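Local coordinates for putative leucoanthocyanidin reductase 1 (PDB 3I6I), which probably reduces leucoanthocyanidins at the expense of NADPH, as a Rossmann-fold enzyme of flavonoid metabolism, at residues 27-32 and 204-209; 101-106 and 148-153. All blocks are in the same frame, centred on the assembly; numbering follows the deposited sequence.

Contact 1 (27-32 and 204-209); sequences ATASLD and FTMKTV
S30 OG takes a hydrogen bond with T37 OG1 on one hand and a methyl group on the other: CE of M206 comes to 3.5 Å from S30 OG, the closest approach between the side chains of the two segments. The serine oxygen stands anti to its own backbone N (chi1 -171°), which brings it round beside the carbonyl carbon, within reach of both partners. M206 does nearly all the work from its side. Its chain bends at chi2 (-46°) and again at chi3 (-57°), curling like a hook alongside the serine. M206 CG lies against the helix backbone, 3.6 Å from S30 N. M206 SD then passes S30 CB at 4.1 Å, and M206 CE turns back to 3.7 Å from S30 CB. A29, the residue before S30, closes the contact, its CB 3.9 Å from M206 CG. With small residues on the facing side, the helices come close: the CA atoms of S30 and M206 are 5.9 Å apart. On the methionine's own segment, T208 OG1 donates to T205 O at 2.7 Å. With alanine at M206, the CG-SD-CE hook that fills the space against A29 and S30 would be lost, which would probably open a gap between the two helices. R35 lies close by, touching S30 and V209 and making a weak hydrogen bond to M206 O. The first helix of the Rossmann fold, the one that follows strand 13-16, here meets a helix from late in the chain. Van der Waals contact holds the junction: the thioether chain lies on the helix backbone, on A29 CB and on S30, whose buried hydroxyl has its hydrogen bond with T37 OG1, without a polar bond between the two segments.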
loop_
_atom_site.group_PDB
_atom_site.type_symbol
_atom_site.label_atom_id
_atom_site.label_comp_id
_atom_site.label_asym_id
_atom_site.label_seq_id
_atom_site.Cartn_x
_atom_site.Cartn_y
_atom_site.Cartn_z
ATOM N N ALA A 27 -9.775 -3.111 4.733
ATOM C CA ALA A 27 -10.987 -3.182 5.577
ATOM C C ALA A 27 -11.940 -4.298 5.157
ATOM O O ALA A 27 -12.445 -5.054 5.997
ATOM C CB ALA A 27 -11.715 -1.783 5.601
ATOM N N THR A 28 -12.160 -4.439 3.849
ATOM C CA THR A 28 -13.019 -5.470 3.322
ATOM C C THR A 28 -12.462 -6.831 3.655
ATOM O O THR A 28 -13.212 -7.715 4.037
ATOM C CB THR A 28 -13.232 -5.297 1.782
ATOM O OG1 THR A 28 -13.914 -4.058 1.562
ATOM C CG2 THR A 28 -14.081 -6.434 1.190
ATOM N N ALA A 29 -11.147 -6.994 3.501
ATOM C CA ALA A 29 -10.457 -8.251 3.820
ATOM C C ALA A 29 -10.585 -8.594 5.296
ATOM O O ALA A 29 -10.855 -9.727 5.658
ATOM C CB ALA A 29 -8.949 -8.129 3.460
ATOM N N SER A 30 -10.388 -7.599 6.148
ATOM C CA SER A 30 -10.566 -7.786 7.594
ATOM C C SER A 30 -11.983 -8.320 7.914
ATOM O O SER A 30 -12.145 -9.306 8.635
ATOM C CB SER A 30 -10.242 -6.502 8.351
ATOM O OG SER A 30 -10.218 -6.737 9.754
ATOM N N LEU A 31 -13.013 -7.713 7.334
ATOM C CA LEU A 31 -14.391 -8.171 7.556
ATOM C C LEU A 31 -14.680 -9.556 6.961
ATOM O O LEU A 31 -15.325 -10.377 7.596
ATOM C CB LEU A 31 -15.368 -7.124 7.032
ATOM C CG LEU A 31 -15.343 -5.849 7.886
ATOM C CD1 LEU A 31 -15.750 -4.632 7.064
ATOM C CD2 LEU A 31 -16.271 -6.025 9.100
ATOM N N ASP A 32 -14.165 -9.818 5.757
ATOM C CA ASP A 32 -14.275 -11.128 5.105
ATOM C C ASP A 32 -13.532 -12.249 5.862
ATOM O O ASP A 32 -13.906 -13.430 5.745
ATOM C CB ASP A 32 -13.763 -11.056 3.659
ATOM C CG ASP A 32 -14.703 -10.275 2.733
ATOM O OD1 ASP A 32 -15.788 -9.849 3.179
ATOM O OD2 ASP A 32 -14.347 -10.082 1.553
ATOM N N PHE A 204 -3.786 -10.577 2.035
ATOM C CA PHE A 204 -2.528 -11.011 2.612
ATOM C C PHE A 204 -2.081 -10.086 3.733
ATOM O O PHE A 204 -1.585 -10.576 4.712
ATOM C CB PHE A 204 -1.464 -11.262 1.556
ATOM C CG PHE A 204 -1.770 -12.465 0.709
ATOM C CD1 PHE A 204 -1.661 -13.736 1.241
ATOM C CD2 PHE A 204 -2.190 -12.333 -0.607
ATOM C CE1 PHE A 204 -1.961 -14.844 0.489
ATOM C CE2 PHE A 204 -2.478 -13.458 -1.376
ATOM C CZ PHE A 204 -2.372 -14.707 -0.840
ATOM N N THR A 205 -2.339 -8.780 3.627
ATOM C CA THR A 205 -2.124 -7.910 4.764
ATOM C C THR A 205 -2.818 -8.394 6.038
ATOM O O THR A 205 -2.207 -8.425 7.139
ATOM C CB THR A 205 -2.563 -6.463 4.451
ATOM O OG1 THR A 205 -1.702 -5.902 3.468
ATOM C CG2 THR A 205 -2.532 -5.569 5.743
ATOM N N MET A 206 -4.095 -8.752 5.931
ATOM C CA MET A 206 -4.827 -9.094 7.116
ATOM C C MET A 206 -4.320 -10.410 7.706
ATOM O O MET A 206 -4.420 -10.595 8.912
ATOM C CB MET A 206 -6.348 -9.046 6.882
ATOM C CG MET A 206 -6.845 -7.584 6.718
ATOM S SD MET A 206 -6.186 -6.394 7.976
ATOM C CE MET A 206 -6.737 -7.189 9.450
ATOM N N LYS A 207 -3.766 -11.325 6.900
ATOM C CA LYS A 207 -3.199 -12.584 7.436
ATOM C C LYS A 207 -2.000 -12.314 8.327
ATOM O O LYS A 207 -1.734 -13.058 9.280
ATOM C CB LYS A 207 -2.704 -13.517 6.307
ATOM C CG LYS A 207 -3.758 -13.947 5.312
ATOM C CD LYS A 207 -3.219 -15.039 4.376
ATOM C CE LYS A 207 -4.293 -15.565 3.428
ATOM N NZ LYS A 207 -5.323 -16.441 4.071
ATOM N N THR A 208 -1.258 -11.256 8.010
ATOM C CA THR A 208 -0.015 -10.946 8.721
ATOM C C THR A 208 -0.199 -10.431 10.146
ATOM O O THR A 208 0.753 -10.516 10.941
ATOM C CB THR A 208 0.876 -9.912 7.961
ATOM O OG1 THR A 208 0.346 -8.570 8.105
ATOM C CG2 THR A 208 1.121 -10.332 6.481
ATOM N N VAL A 209 -1.393 -9.930 10.492
ATOM C CA VAL A 209 -1.503 -9.042 11.684
ATOM C C VAL A 209 -1.258 -9.779 12.989
ATOM O O VAL A 209 -0.883 -9.164 14.013
ATOM C CB VAL A 209 -2.834 -8.244 11.767
ATOM C CG1 VAL A 209 -2.951 -7.255 10.537
ATOM C CG2 VAL A 209 -4.074 -9.202 11.843
#

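Contact 2 (101-106 and 148-153); sequences ALVKAM and EESGIP
The carbonyl group of M106 is the flat surface that I152 lies against: I152 CD1 sits over one face of it, 3.9 Å from M106 C and 4.0 Å from M106 O. The same methyl reaches M106 CB at 4.1 Å, so the isoleucine tip touches both the backbone and the root of the methionine side chain. It gets there because CG1 stands anti to the carbonyl carbon (chi1 -59°) and the chain bends once more at chi2 (-56°), sending CD1 out toward helix 99-109. I152 has a second conformer, so the exact place of CD1 is less certain than the packing as a whole. The rest of M106 runs on to other company, meeting L79, I112 and F115. One turn back along the helix, V103 meets S150 through one branch, V103 CG1 lying 3.9 Å from S150 OG. This is a van der Waals touch; the hydroxyl itself is hydrogen-bonded to L146 O, a turn earlier in the chain. V103 also packs on L146 and V147, so its branches lean on helix 133-149 as well as on the bend that follows. F115, in strand 114-116, touches V103, M106 and I152 alike and ties both segments to the sheet. Between S150 and I152 the chain changes course at G151, whose positive phi (70°) and hydrogen bond from G151 N to E148 O, 3.1 Å long, belong to a Schellman motif. The motif turns the chain out of helix 133-149, and what follows runs beside strand 114-116, where P153 makes backbone hydrogen bonds with F115, and leads into strand 155-158. Neighbouring helices packed on one face of a parallel sheet, with a glycine-capped turn leading back toward it, are characteristic of the alternating helix-strand build of a Rossmann fold.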
loop_
_atom_site.group_PDB
_atom_site.type_symbol
_atom_site.label_atom_id
_atom_site.label_comp_id
_atom_site.label_asym_id
_atom_site.label_seq_id
_atom_site.Cartn_x
_atom_site.Cartn_y
_atom_site.Cartn_z
ATOM N N ALA A 101 1.020 11.275 16.494
ATOM C CA ALA A 101 0.112 11.260 17.674
ATOM C C ALA A 101 -0.488 9.876 17.921
ATOM O O ALA A 101 -0.642 9.452 19.064
ATOM C CB ALA A 101 -1.006 12.300 17.533
ATOM N N LEU A 102 -0.826 9.157 16.853
ATOM C CA LEU A 102 -1.325 7.794 16.995
ATOM C C LEU A 102 -0.321 6.858 17.658
ATOM O O LEU A 102 -0.709 6.044 18.512
ATOM C CB LEU A 102 -1.734 7.200 15.635
ATOM C CG LEU A 102 -2.320 5.798 15.599
ATOM C CD1 LEU A 102 -3.543 5.617 16.485
ATOM C CD2 LEU A 102 -2.612 5.375 14.107
ATOM N N VAL A 103 0.945 6.951 17.254
ATOM C CA VAL A 103 2.029 6.164 17.868
ATOM C C VAL A 103 2.161 6.538 19.348
ATOM O O VAL A 103 2.205 5.664 20.203
ATOM C CB VAL A 103 3.371 6.314 17.100
ATOM C CG1 VAL A 103 4.539 5.614 17.849
ATOM C CG2 VAL A 103 3.248 5.781 15.654
ATOM N N LYS A 104 2.191 7.834 19.678
ATOM C CA LYS A 104 2.263 8.240 21.094
ATOM C C LYS A 104 1.074 7.681 21.899
ATOM O O LYS A 104 1.219 7.263 23.065
ATOM C CB LYS A 104 2.363 9.764 21.202
ATOM C CG LYS A 104 3.675 10.323 20.630
ATOM C CD LYS A 104 4.001 11.715 21.174
ATOM C CE LYS A 104 4.523 11.684 22.632
ATOM N NZ LYS A 104 5.695 10.728 22.877
ATOM N N ALA A 105 -0.105 7.647 21.278
ATOM C CA ALA A 105 -1.324 7.134 21.910
ATOM C C ALA A 105 -1.220 5.642 22.169
ATOM O O ALA A 105 -1.550 5.163 23.281
ATOM C CB ALA A 105 -2.561 7.464 21.078
ATOM N N MET A 106 -0.737 4.907 21.176
ATOM C CA MET A 106 -0.521 3.470 21.349
ATOM C C MET A 106 0.508 3.178 22.433
ATOM O O MET A 106 0.343 2.239 23.227
ATOM C CB MET A 106 -0.109 2.811 20.041
ATOM C CG MET A 106 -1.230 2.734 19.057
ATOM S SD MET A 106 -0.835 1.924 17.484
ATOM C CE MET A 106 0.448 2.975 16.847
ATOM N N GLU A 148 9.498 1.947 16.554
ATOM C CA GLU A 148 10.483 0.996 17.144
ATOM C C GLU A 148 10.999 1.486 18.495
ATOM O O GLU A 148 11.151 0.705 19.463
ATOM C CB GLU A 148 11.608 0.723 16.164
ATOM C CG GLU A 148 11.036 0.043 14.905
ATOM C CD GLU A 148 12.051 -0.343 13.834
ATOM O OE1 GLU A 148 13.125 -0.813 14.216
ATOM O OE2 GLU A 148 11.758 -0.195 12.599
ATOM N N GLU A 149 11.273 2.775 18.608
ATOM C CA GLU A 149 11.755 3.293 19.853
ATOM C C GLU A 149 10.665 3.324 20.907
ATOM O O GLU A 149 10.966 3.295 22.089
ATOM C CB GLU A 149 12.403 4.671 19.675
ATOM C CG GLU A 149 13.680 4.597 18.813
ATOM C CD GLU A 149 14.446 5.945 18.671
ATOM O OE1 GLU A 149 13.919 7.027 19.040
ATOM O OE2 GLU A 149 15.599 5.895 18.192
ATOM N N SER A 150 9.398 3.329 20.495
ATOM C CA SER A 150 8.289 3.271 21.424
ATOM C C SER A 150 7.971 1.855 21.918
ATOM O O SER A 150 7.097 1.659 22.761
ATOM C CB SER A 150 7.055 3.936 20.789
ATOM O OG SER A 150 7.365 5.327 20.567
ATOM N N GLY A 151 8.660 0.861 21.350
ATOM C CA GLY A 151 8.429 -0.537 21.703
ATOM C C GLY A 151 7.093 -1.118 21.245
ATOM O O GLY A 151 6.607 -2.085 21.805
ATOM N N ILE A 152 6.492 -0.546 20.213
ATOM C CA ILE A 152 5.227 -1.032 19.673
ATOM C C ILE A 152 5.510 -2.202 18.719
ATOM O O ILE A 152 6.289 -2.029 17.791
ATOM C CB ILE A 152 4.519 0.081 18.858
ATOM C CG1 ILE A 152 4.242 1.318 19.725
ATOM C CG2 ILE A 152 3.239 -0.451 18.239
ATOM C CD1 ILE A 152 3.443 1.037 20.964
ATOM N N PRO A 153 4.877 -3.386 18.919
ATOM C CA PRO A 153 5.168 -4.458 17.960
ATOM C C PRO A 153 4.622 -4.061 16.590
ATOM O O PRO A 153 3.517 -3.525 16.518
ATOM C CB PRO A 153 4.360 -5.629 18.453
ATOM C CG PRO A 153 3.926 -5.282 19.821
ATOM C CD PRO A 153 3.946 -3.831 19.983
#

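In the fold
The two contacts lie 22 Å apart between centres and about 8 Å between nearest atoms, without touching. Strand 114-116 of the parallel sheet links them: F115 meets contact 2, while the next residue, L116, meets the 204-209 side of contact 1. Along the chain, 27-32 comes first, then 101-106 and 148-153, and finally 204-209. Contact 1 brings a late helix onto the first helix of the nucleotide-binding fold; contact 2 joins helix 99-109 to helix 133-149 and the turn beyond it. The side chains of M206 and V103 lie about 13 and 12 Å from the bound NADPH, so the contacts probably hold helices around the cofactor-binding Rossmann fold without touching the cofactor themselves.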